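Local atomic coordinates of putative DsbA oxidoreductase SCO1869 (Streptomyces coelicolor A3, PDB entry 3GL5), a protein that is of unconfirmed function but is probably a DsbA-like thiol-disulfide oxidoreductase of the thioredoxin superfamily. Residues L107-E112 / A163-E168; E117-A122 / V146-D151. One frame throughout, in Å; residues are numbered along the deposited sequence.

Overall arrangement
From the N terminus the chain lays down strand 3-9, runs through helix 14-28 with the C13-C16 disulfide at its start, adds strand 36-42 beside 3-9, and then builds a long helical part before strand 186-189 returns to the sheet. Both contacts belong to that helical part. Helices 101-111 and 116-128 follow one another; interaction 2 joins the second of them to the end of helix 138-147, closing a loop of 23 residues. Interaction 1 joins the end of helix 101-111 to the start of helix 166-178 and closes a longer loop of 50 residues, which holds all of interaction 2. The two share a core: A110 packs on L119, and L109 on L150.

Interaction 1: residues L107-E112 / A163-E168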
loop_
_atom_site.group_PDB
_atom_site.type_symbol
_atom_site.label_atom_id
_atom_site.label_comp_id
_atom_site.label_asym_id
_atom_site.label_seq_id
_atom_site.Cartn_x
_atom_site.Cartn_y
_atom_site.Cartn_z
ATOM N N LEU A 107 -10.387 6.770 8.058
ATOM C CA LEU A 107 -9.984 5.489 7.487
ATOM C C LEU A 107 -8.507 5.522 7.048
ATOM O O LEU A 107 -7.822 4.505 7.108
ATOM C CB LEU A 107 -10.892 5.047 6.338
ATOM C CG LEU A 107 -12.291 4.592 6.800
ATOM C CD1 LEU A 107 -13.292 4.580 5.628
ATOM C CD2 LEU A 107 -12.239 3.178 7.433
ATOM N N HIS A 108 -8.056 6.672 6.568
ATOM C CA HIS A 108 -6.665 6.841 6.189
ATOM C C HIS A 108 -5.738 6.904 7.399
ATOM O O HIS A 108 -4.699 6.300 7.372
ATOM C CB HIS A 108 -6.478 8.029 5.227
ATOM C CG HIS A 108 -6.825 7.680 3.816
ATOM N ND1 HIS A 108 -5.883 7.305 2.885
ATOM C CD2 HIS A 108 -8.029 7.555 3.202
ATOM C CE1 HIS A 108 -6.482 7.010 1.743
ATOM N NE2 HIS A 108 -7.786 7.158 1.910
ATOM N N LEU A 109 -6.115 7.589 8.461
ATOM C CA LEU A 109 -5.447 7.365 9.769
ATOM C C LEU A 109 -5.275 5.873 10.098
ATOM O O LEU A 109 -4.142 5.380 10.274
ATOM C CB LEU A 109 -6.177 8.088 10.904
ATOM C CG LEU A 109 -5.683 7.806 12.338
ATOM C CD1 LEU A 109 -4.146 7.995 12.485
ATOM C CD2 LEU A 109 -6.410 8.705 13.308
ATOM N N ALA A 110 -6.391 5.142 10.130
ATOM C CA ALA A 110 -6.360 3.675 10.259
ATOM C C ALA A 110 -5.444 2.948 9.260
ATOM O O ALA A 110 -4.745 2.015 9.633
ATOM C CB ALA A 110 -7.807 3.086 10.177
ATOM N N LYS A 111 -5.452 3.340 7.986
ATOM C CA LYS A 111 -4.699 2.581 6.966
ATOM C C LYS A 111 -3.211 2.677 7.315
ATOM O O LYS A 111 -2.403 1.725 7.101
ATOM C CB LYS A 111 -4.982 3.154 5.573
ATOM C CG LYS A 111 -4.116 2.592 4.432
ATOM C CD LYS A 111 -4.048 3.570 3.256
ATOM C CE LYS A 111 -4.204 2.817 1.939
ATOM N NZ LYS A 111 -3.575 3.511 0.769
ATOM N N GLU A 112 -2.894 3.831 7.901
ATOM C CA GLU A 112 -1.571 4.173 8.370
ATOM C C GLU A 112 -1.410 3.923 9.879
ATOM O O GLU A 112 -0.541 4.508 10.537
ATOM C CB GLU A 112 -1.276 5.623 8.029
ATOM C CG GLU A 112 0.133 5.875 7.777
ATOM C CD GLU A 112 0.522 7.242 8.247
ATOM O OE1 GLU A 112 0.033 8.207 7.634
ATOM O OE2 GLU A 112 1.306 7.327 9.234
ATOM N N ALA A 163 -7.574 19.343 7.073
ATOM C CA ALA A 163 -6.572 18.955 6.074
ATOM C C ALA A 163 -5.934 17.595 6.348
ATOM O O ALA A 163 -5.346 17.018 5.445
ATOM C CB ALA A 163 -5.480 20.039 5.941
ATOM N N ALA A 164 -6.032 17.110 7.593
ATOM C CA ALA A 164 -5.492 15.819 7.988
ATOM C C ALA A 164 -6.079 14.708 7.137
ATOM O O ALA A 164 -7.259 14.354 7.311
ATOM C CB ALA A 164 -5.761 15.547 9.468
ATOM N N TYR A 165 -5.245 14.165 6.238
ATOM C CA TYR A 165 -5.557 13.051 5.346
ATOM C C TYR A 165 -6.479 13.404 4.176
ATOM O O TYR A 165 -6.899 12.512 3.400
ATOM C CB TYR A 165 -6.095 11.825 6.121
ATOM C CG TYR A 165 -5.021 11.185 6.943
ATOM C CD1 TYR A 165 -3.976 10.511 6.328
ATOM C CD2 TYR A 165 -5.017 11.285 8.331
ATOM C CE1 TYR A 165 -2.952 9.921 7.078
ATOM C CE2 TYR A 165 -3.995 10.699 9.091
ATOM C CZ TYR A 165 -2.972 10.013 8.452
ATOM O OH TYR A 165 -1.929 9.452 9.173
ATOM N N ALA A 166 -6.782 14.693 4.040
ATOM C CA ALA A 166 -7.637 15.149 2.946
ATOM C C ALA A 166 -7.030 14.820 1.568
ATOM O O ALA A 166 -7.743 14.425 0.640
ATOM C CB ALA A 166 -7.922 16.658 3.086
ATOM N N ASP A 167 -5.717 14.995 1.446
ATOM C CA ASP A 167 -5.032 14.773 0.169
ATOM C C ASP A 167 -5.173 13.313 -0.245
ATOM O O ASP A 167 -5.420 12.991 -1.429
ATOM C CB ASP A 167 -3.553 15.113 0.302
ATOM C CG ASP A 167 -3.263 16.627 0.248
ATOM O OD1 ASP A 167 -4.167 17.466 -0.031
ATOM O OD2 ASP A 167 -2.074 16.976 0.456
ATOM N N GLU A 168 -5.034 12.455 0.757
ATOM C CA GLU A 168 -5.102 11.027 0.588
ATOM C C GLU A 168 -6.512 10.590 0.168
ATOM O O GLU A 168 -6.672 9.755 -0.709
ATOM C CB GLU A 168 -4.710 10.326 1.900
ATOM C CG GLU A 168 -3.213 10.354 2.204
ATOM C CD GLU A 168 -2.745 11.692 2.755
ATOM O OE1 GLU A 168 -3.554 12.625 2.983
ATOM O OE2 GLU A 168 -1.538 11.807 2.978
#
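Y165 lays one face of its ring against the backbone of helix 101-111 at H108 and L109. L109 N sits 3.7 Å above the plane of the Y165 ring, over its centre, and Y165 CE2 comes within 3.7 Å of L109 CA. At the near end of the ring, Y165 CD1 meets H108 CB at 3.7 Å. This is the tight part of the contact: Y165 alone gives 102 of the 271 Å² buried between the segments. Its CG lies anti to the carbonyl carbon (chi1 -70°), which carries the ring from the N-cap position of helix 166-178 across to the neighbouring helix. L109 is buried, its side chain continuing toward V155 and V158 of helix 152-160.

E168 lies over one face of the H108 imidazole, its CB 3.4 Å from H108 ND1. The far nitrogen of this imidazole, NE2, is hydrogen-bonded to S42 OG at the end of strand 36-42, so the ring is held from beyond the contact as well.

The solvent side lies where helix 101-111 ends. There the phenol OH of Y165 donates a hydrogen bond of 2.8 Å to E112 OE1, which lies at the ring edge; the phenol meets the carboxylate from above its plane, 63° out of it. E112 is partly exposed and also packs on R113 of the second subunit. E168 is partly exposed too, and its chain bends at chi2 (78°), taking the carboxylate away from helix 101-111. Were Y165 an alanine, the backbone of H108 and L109 would probably lose the ring that covers it, and E112 OE1 its phenol donor. The arrangement joins two helices of the helical part that accompanies the thioredoxin fold in DsbA-like proteins.

Interaction 2: residues E117-A122 / V146-D151; sequences EALLDA and VGAGLD
A148 turns its methyl group onto helix 116-128, where it meets A118, L119 and A122. The backbones come closest here, with L119 CA 5.4 Å from A148 CA. Van der Waals contact to main-chain atoms accounts for the shortest approaches: A148 CB lies 3.8 Å from A118 O and 3.9 Å from L119 CA, while A118 CB in turn reaches A148 O at 3.8 Å. Small side chains on both segments permit such proximity.

Apolar contacts between side chains surround this point. A148 CB is 4.2 Å from A118 CB and 4.4 Å from A122 CB, so the methyls one turn apart on the helix both approach it. L119 has its CG anti to the backbone N (chi1 -175°), and its two branches divide the work: CD1 turns to the A148 methyl, while CD2 meets L150 CD2 at 4.3 Å. Both leucines are buried and also pack on helix 101-111, L119 against A110 and L150 against L109.

The turn that presents A148 and L150 is a Schellman motif ending helix 138-147. G149 adopts a positive phi of 101°, which comes with two backbone bonds back into the last turn; G149 N to V146 O is a turn bond of 3.0 Å. A side chain on G149 would run into A148 O.

Polar interactions lie around the contact, with no hydrogen bond crossing it. On helix 116-128, E117 and D121 both form salt bridges with K20 of helix 14-28. Where segment 146-151 runs out, D151 is the N-cap of helix 152-160, its OD2 accepting a hydrogen bond from E154 N.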
loop_
_atom_site.group_PDB
_atom_site.type_symbol
_atom_site.label_atom_id
_atom_site.label_comp_id
_atom_site.label_asym_id
_atom_site.label_seq_id
_atom_site.Cartn_x
_atom_site.Cartn_y
_atom_site.Cartn_z
ATOM N N GLU A 117 -8.954 -2.335 7.934
ATOM C CA GLU A 117 -10.121 -3.188 7.841
ATOM C C GLU A 117 -10.988 -3.193 9.108
ATOM O O GLU A 117 -12.230 -3.203 9.017
ATOM C CB GLU A 117 -9.771 -4.594 7.354
ATOM C CG GLU A 117 -10.999 -5.213 6.702
ATOM C CD GLU A 117 -10.689 -6.364 5.778
ATOM O OE1 GLU A 117 -9.550 -6.423 5.235
ATOM O OE2 GLU A 117 -11.603 -7.204 5.586
ATOM N N ALA A 118 -10.328 -3.099 10.272
ATOM C CA ALA A 118 -11.020 -2.948 11.558
ATOM C C ALA A 118 -11.843 -1.668 11.637
ATOM O O ALA A 118 -12.971 -1.680 12.124
ATOM C CB ALA A 118 -10.038 -3.058 12.758
ATOM N N LEU A 119 -11.330 -0.547 11.162
ATOM C CA LEU A 119 -12.127 0.682 11.254
ATOM C C LEU A 119 -13.217 0.711 10.154
ATOM O O LEU A 119 -14.339 1.222 10.369
ATOM C CB LEU A 119 -11.253 1.943 11.185
ATOM C CG LEU A 119 -11.955 3.289 11.399
ATOM C CD1 LEU A 119 -12.656 3.342 12.761
ATOM C CD2 LEU A 119 -10.987 4.489 11.167
ATOM N N LEU A 120 -12.885 0.156 8.997
ATOM C CA LEU A 120 -13.867 0.044 7.911
ATOM C C LEU A 120 -15.104 -0.762 8.380
ATOM O O LEU A 120 -16.252 -0.297 8.275
ATOM C CB LEU A 120 -13.200 -0.535 6.663
ATOM C CG LEU A 120 -14.070 -0.686 5.422
ATOM C CD1 LEU A 120 -14.691 0.670 4.969
ATOM C CD2 LEU A 120 -13.283 -1.394 4.305
ATOM N N ASP A 121 -14.860 -1.945 8.943
ATOM C CA ASP A 121 -15.951 -2.754 9.498
ATOM C C ASP A 121 -16.659 -2.071 10.640
ATOM O O ASP A 121 -17.854 -2.188 10.721
ATOM C CB ASP A 121 -15.492 -4.128 9.934
ATOM C CG ASP A 121 -15.099 -5.008 8.776
ATOM O OD1 ASP A 121 -15.678 -4.894 7.666
ATOM O OD2 ASP A 121 -14.190 -5.850 8.987
ATOM N N ALA A 122 -15.943 -1.306 11.481
ATOM C CA ALA A 122 -16.600 -0.557 12.546
ATOM C C ALA A 122 -17.532 0.501 12.001
ATOM O O ALA A 122 -18.604 0.693 12.519
ATOM C CB ALA A 122 -15.587 0.106 13.478
ATOM N N VAL A 146 -11.754 4.215 18.636
ATOM C CA VAL A 146 -11.063 3.630 19.774
ATOM C C VAL A 146 -11.358 2.128 19.809
ATOM O O VAL A 146 -10.453 1.314 20.028
ATOM C CB VAL A 146 -11.480 4.295 21.074
ATOM C CG1 VAL A 146 -11.185 3.379 22.260
ATOM C CG2 VAL A 146 -10.750 5.616 21.239
ATOM N N GLY A 147 -12.614 1.763 19.539
ATOM C CA GLY A 147 -13.016 0.365 19.609
ATOM C C GLY A 147 -12.264 -0.489 18.606
ATOM O O GLY A 147 -12.016 -1.680 18.845
ATOM N N ALA A 148 -11.872 0.139 17.498
ATOM C CA ALA A 148 -11.120 -0.505 16.419
ATOM C C ALA A 148 -9.587 -0.598 16.646
ATOM O O ALA A 148 -8.851 -1.068 15.768
ATOM C CB ALA A 148 -11.439 0.210 15.063
ATOM N N GLY A 149 -9.113 -0.181 17.821
ATOM C CA GLY A 149 -7.692 -0.195 18.109
ATOM C C GLY A 149 -6.957 1.135 18.004
ATOM O O GLY A 149 -5.798 1.234 18.417
ATOM N N LEU A 150 -7.607 2.165 17.464
ATOM C CA LEU A 150 -6.920 3.445 17.270
ATOM C C LEU A 150 -6.808 4.248 18.571
ATOM O O LEU A 150 -7.563 4.008 19.504
ATOM C CB LEU A 150 -7.596 4.263 16.178
ATOM C CG LEU A 150 -7.240 3.895 14.751
ATOM C CD1 LEU A 150 -7.910 2.606 14.313
ATOM C CD2 LEU A 150 -7.743 4.999 13.872
ATOM N N ASP A 151 -5.863 5.184 18.625
ATOM C CA ASP A 151 -5.690 6.098 19.781
ATOM C C ASP A 151 -6.614 7.321 19.690
ATOM O O ASP A 151 -6.801 7.858 18.617
ATOM C CB ASP A 151 -4.221 6.563 19.906
ATOM C CG ASP A 151 -4.045 7.734 20.891
ATOM O OD1 ASP A 151 -3.791 7.487 22.083
ATOM O OD2 ASP A 151 -4.201 8.909 20.496
#